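Local coordinates for glycoside Hydrolase (Bacteroides uniformis, PDB 5T99), which probably hydrolyses galactosidic linkages in agarose-derived sugars, as a family 2 glycoside hydrolase that binds the inhibitor d-galacto-isofagomine, at residues E747-A759 with M802-A814. Sequence-based numbering, arbitrary orientation.
Sequences EADNLVEFSVEGA and MNITATSKGLKTA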
loop_
_atom_site.group_PDB
_atom_site.type_symbol
_atom_site.label_atom_id
_atom_site.label_comp_id
_atom_site.label_asym_id
_atom_site.label_seq_id
_atom_site.Cartn_x
_atom_site.Cartn_y
_atom_site.Cartn_z
ATOM N N GLU A 747 -6.144 -28.141 9.470
ATOM C CA GLU A 747 -6.804 -27.453 10.585
ATOM C C GLU A 747 -5.895 -27.270 11.808
ATOM O O GLU A 747 -6.353 -26.856 12.873
ATOM C CB GLU A 747 -8.100 -28.192 10.945
ATOM C CG GLU A 747 -9.104 -28.211 9.792
ATOM C CD GLU A 747 -10.419 -28.903 10.124
ATOM O OE1 GLU A 747 -10.394 -29.922 10.851
ATOM O OE2 GLU A 747 -11.483 -28.430 9.643
ATOM N N ALA A 748 -4.600 -27.523 11.645
ATOM C CA ALA A 748 -3.679 -27.513 12.777
ATOM C C ALA A 748 -3.542 -26.124 13.416
ATOM O O ALA A 748 -3.514 -25.108 12.702
ATOM C CB ALA A 748 -2.317 -28.029 12.339
ATOM N N ASP A 749 -3.466 -26.096 14.750
ATOM C CA ASP A 749 -3.292 -24.857 15.518
ATOM C C ASP A 749 -2.168 -24.963 16.562
ATOM O O ASP A 749 -2.208 -24.323 17.612
ATOM C CB ASP A 749 -4.628 -24.407 16.153
ATOM C CG ASP A 749 -5.139 -25.352 17.263
ATOM O OD1 ASP A 749 -4.517 -26.400 17.540
ATOM O OD2 ASP A 749 -6.188 -25.027 17.865
ATOM N N ASN A 750 -1.146 -25.744 16.234
ATOM C CA ASN A 750 -0.050 -25.997 17.143
ATOM C C ASN A 750 0.728 -24.717 17.427
ATOM O O ASN A 750 1.069 -23.970 16.507
ATOM C CB ASN A 750 0.918 -27.019 16.546
ATOM C CG ASN A 750 0.269 -28.361 16.285
ATOM O OD1 ASN A 750 -0.548 -28.503 15.377
ATOM N ND2 ASN A 750 0.644 -29.360 17.073
ATOM N N LEU A 751 1.008 -24.486 18.706
ATOM C CA LEU A 751 1.903 -23.424 19.132
ATOM C C LEU A 751 3.337 -23.720 18.704
ATOM O O LEU A 751 3.912 -24.737 19.106
ATOM C CB LEU A 751 1.865 -23.276 20.652
ATOM C CG LEU A 751 2.735 -22.168 21.253
ATOM C CD1 LEU A 751 2.307 -20.802 20.733
ATOM C CD2 LEU A 751 2.646 -22.225 22.767
ATOM N N VAL A 752 3.912 -22.818 17.912
ATOM C CA VAL A 752 5.294 -22.938 17.461
ATOM C C VAL A 752 6.137 -21.858 18.135
ATOM O O VAL A 752 5.702 -20.726 18.269
ATOM C CB VAL A 752 5.371 -22.833 15.927
ATOM C CG1 VAL A 752 6.803 -23.013 15.430
ATOM C CG2 VAL A 752 4.431 -23.857 15.290
ATOM N N GLU A 753 7.334 -22.227 18.578
ATOM C CA GLU A 753 8.259 -21.297 19.233
ATOM C C GLU A 753 9.456 -21.088 18.326
ATOM O O GLU A 753 9.845 -21.993 17.590
ATOM C CB GLU A 753 8.702 -21.824 20.604
ATOM C CG GLU A 753 7.531 -22.278 21.482
ATOM C CD GLU A 753 7.653 -21.932 22.956
ATOM O OE1 GLU A 753 6.819 -22.439 23.740
ATOM O OE2 GLU A 753 8.542 -21.152 23.341
ATOM N N PHE A 754 10.030 -19.892 18.369
ATOM C CA PHE A 754 11.053 -19.523 17.405
ATOM C C PHE A 754 12.279 -18.964 18.092
ATOM O O PHE A 754 12.197 -18.214 19.068
ATOM C CB PHE A 754 10.510 -18.509 16.401
ATOM C CG PHE A 754 9.281 -18.976 15.662
ATOM C CD1 PHE A 754 9.393 -19.830 14.572
ATOM C CD2 PHE A 754 8.016 -18.554 16.051
ATOM C CE1 PHE A 754 8.275 -20.248 13.880
ATOM C CE2 PHE A 754 6.890 -18.976 15.367
ATOM C CZ PHE A 754 7.022 -19.827 14.283
ATOM N N SER A 755 13.424 -19.342 17.556
ATOM C CA SER A 755 14.701 -18.890 18.052
ATOM C C SER A 755 15.494 -18.461 16.813
ATOM O O SER A 755 15.489 -19.161 15.790
ATOM C CB SER A 755 15.369 -20.030 18.845
ATOM O OG SER A 755 16.761 -19.842 19.011
ATOM N N VAL A 756 16.133 -17.298 16.905
ATOM C CA VAL A 756 16.898 -16.722 15.804
ATOM C C VAL A 756 18.276 -16.317 16.319
ATOM O O VAL A 756 18.375 -15.528 17.256
ATOM C CB VAL A 756 16.157 -15.501 15.214
ATOM C CG1 VAL A 756 16.941 -14.885 14.058
ATOM C CG2 VAL A 756 14.754 -15.912 14.777
ATOM N N GLU A 757 19.325 -16.866 15.704
ATOM C CA GLU A 757 20.711 -16.679 16.148
ATOM C C GLU A 757 21.571 -16.223 14.969
ATOM O O GLU A 757 21.276 -16.546 13.812
ATOM C CB GLU A 757 21.307 -17.997 16.689
ATOM C CG GLU A 757 20.451 -18.794 17.679
ATOM C CD GLU A 757 20.787 -18.526 19.140
ATOM O OE1 GLU A 757 21.039 -19.511 19.877
ATOM O OE2 GLU A 757 20.803 -17.342 19.553
ATOM N N GLY A 758 22.647 -15.502 15.278
ATOM C CA GLY A 758 23.646 -15.117 14.287
ATOM C C GLY A 758 23.424 -13.718 13.739
ATOM O O GLY A 758 23.188 -12.785 14.504
ATOM N N ALA A 759 23.496 -13.586 12.412
ATOM C CA ALA A 759 23.501 -12.283 11.726
ATOM C C ALA A 759 22.075 -11.770 11.484
ATOM O O ALA A 759 21.572 -11.800 10.363
ATOM C CB ALA A 759 24.277 -12.383 10.409
ATOM N N MET A 802 22.178 -16.220 9.391
ATOM C CA MET A 802 21.173 -16.049 10.422
ATOM C C MET A 802 20.501 -17.405 10.527
ATOM O O MET A 802 19.946 -17.894 9.540
ATOM C CB MET A 802 20.183 -14.969 10.013
ATOM C CG MET A 802 19.016 -14.810 10.970
ATOM S SD MET A 802 17.837 -13.487 10.639
ATOM C CE MET A 802 18.310 -12.860 9.026
ATOM N N ASN A 803 20.559 -18.008 11.715
ATOM C CA ASN A 803 20.092 -19.387 11.930
ATOM C C ASN A 803 18.792 -19.416 12.696
ATOM O O ASN A 803 18.726 -18.933 13.820
ATOM C CB ASN A 803 21.148 -20.193 12.682
ATOM C CG ASN A 803 22.486 -20.181 11.973
ATOM O OD1 ASN A 803 23.494 -19.765 12.545
ATOM N ND2 ASN A 803 22.495 -20.602 10.708
ATOM N N ILE A 804 17.768 -19.994 12.076
ATOM C CA ILE A 804 16.431 -20.055 12.646
ATOM C C ILE A 804 16.169 -21.469 13.155
ATOM O O ILE A 804 16.542 -22.444 12.507
ATOM C CB ILE A 804 15.341 -19.715 11.600
ATOM C CG1 ILE A 804 15.735 -18.497 10.740
ATOM C CG2 ILE A 804 13.990 -19.513 12.270
ATOM C CD1 ILE A 804 16.181 -17.266 11.501
ATOM N N THR A 805 15.502 -21.561 14.302
ATOM C CA THR A 805 15.043 -22.832 14.856
ATOM C C THR A 805 13.576 -22.687 15.254
ATOM O O THR A 805 13.221 -21.760 15.976
ATOM C CB THR A 805 15.907 -23.242 16.066
ATOM O OG1 THR A 805 17.252 -23.464 15.625
ATOM C CG2 THR A 805 15.381 -24.512 16.734
ATOM N N ALA A 806 12.737 -23.595 14.759
ATOM C CA ALA A 806 11.307 -23.615 15.074
ATOM C C ALA A 806 10.958 -24.936 15.742
ATOM O O ALA A 806 11.193 -26.006 15.172
ATOM C CB ALA A 806 10.471 -23.421 13.817
ATOM N N THR A 807 10.400 -24.840 16.950
ATOM C CA THR A 807 10.055 -25.985 17.785
ATOM C C THR A 807 8.588 -25.908 18.152
ATOM O O THR A 807 7.982 -24.836 18.109
ATOM C CB THR A 807 10.872 -25.997 19.092
ATOM O OG1 THR A 807 10.544 -24.853 19.885
ATOM C CG2 THR A 807 12.361 -25.975 18.802
ATOM N N SER A 808 8.032 -27.053 18.524
ATOM C CA SER A 808 6.629 -27.172 18.915
ATOM C C SER A 808 6.472 -28.495 19.672
ATOM O O SER A 808 7.012 -29.515 19.247
ATOM C CB SER A 808 5.730 -27.133 17.671
ATOM O OG SER A 808 4.349 -27.106 18.004
ATOM N N LYS A 809 5.756 -28.474 20.791
ATOM C CA LYS A 809 5.610 -29.665 21.635
ATOM C C LYS A 809 5.067 -30.874 20.856
ATOM O O LYS A 809 3.963 -30.840 20.313
ATOM C CB LYS A 809 4.755 -29.361 22.876
ATOM C CG LYS A 809 5.542 -28.596 23.939
ATOM C CD LYS A 809 4.658 -27.891 24.962
ATOM C CE LYS A 809 5.499 -27.091 25.957
ATOM N NZ LYS A 809 4.719 -26.017 26.641
ATOM N N GLY A 810 5.892 -31.921 20.782
ATOM C CA GLY A 810 5.528 -33.181 20.120
ATOM C C GLY A 810 5.775 -33.287 18.620
ATOM O O GLY A 810 5.405 -34.297 18.034
ATOM N N LEU A 811 6.378 -32.263 17.996
ATOM C CA LEU A 811 6.659 -32.262 16.541
ATOM C C LEU A 811 8.148 -32.243 16.268
ATOM O O LEU A 811 8.931 -31.819 17.119
ATOM C CB LEU A 811 6.020 -31.051 15.842
ATOM C CG LEU A 811 4.530 -30.782 16.090
ATOM C CD1 LEU A 811 4.081 -29.596 15.247
ATOM C CD2 LEU A 811 3.660 -32.000 15.803
ATOM N N LYS A 812 8.535 -32.696 15.076
ATOM C CA LYS A 812 9.935 -32.617 14.653
ATOM C C LYS A 812 10.348 -31.150 14.464
ATOM O O LYS A 812 9.750 -30.433 13.662
ATOM C CB LYS A 812 10.192 -33.421 13.367
ATOM C CG LYS A 812 11.672 -33.699 13.092
ATOM C CD LYS A 812 11.927 -34.330 11.721
ATOM N N THR A 813 11.355 -30.731 15.235
ATOM C CA THR A 813 11.999 -29.423 15.126
ATOM C C THR A 813 12.450 -29.118 13.683
ATOM O O THR A 813 12.849 -30.028 12.955
ATOM C CB THR A 813 13.219 -29.362 16.086
ATOM O OG1 THR A 813 12.767 -29.411 17.446
ATOM C CG2 THR A 813 14.057 -28.108 15.888
ATOM N N ALA A 814 12.361 -27.846 13.278
ATOM C CA ALA A 814 12.805 -27.399 11.941
ATOM C C ALA A 814 13.868 -26.311 12.028
ATOM O O ALA A 814 13.830 -25.471 12.925
ATOM C CB ALA A 814 11.622 -26.895 11.144
HETATM O O HOH W 1 4.929 -25.736 21.878
#
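Two neighbouring antiparallel strands of the C-terminal beta-sandwich domain, 751-758 and 800-807, are joined by the alternation of hydrogen-bonded and non-hydrogen-bonded pairs usual in antiparallel sheet. E753, S755 and E757 form hydrogen-bonded pairs with T807, T805 and N803; from E753 N to T807 O the bond is 2.7 Å and almost straight (174°). Between these rungs, F754 and V756 face A806 and I804 in non-hydrogen-bonded pairs, and all four side chains lie on one face. There F754 CD1 meets A806 CB at 3.8 Å, while V756 and I804 run side by side, V756 CG1 lying 3.6 Å from I804 CD1. CG1 of V756 is anti to the backbone N (chi1 -180°), which also brings it 3.7 Å from CG of M802. The M802 chain crosses V756 obliquely and bends at its end, so that M802 CE lies 3.7 Å from A759 O. With CG, SD and CE gone, as in an alanine at M802, a gap would probably open beside V756 and A759. Beyond the E753-T807 pair, S808 OG donates to L751 O (2.6 Å) from above the carbonyl plane, and a water links that same oxygen to K809 N, inside the type II turn 808-811. L790 and V792 of strand 787-793, in the second sheet, pack against F754, V756, M802 and I804: two sheets enclosing an apolar core, the arrangement of a beta sandwich, here probably immunoglobulin-like.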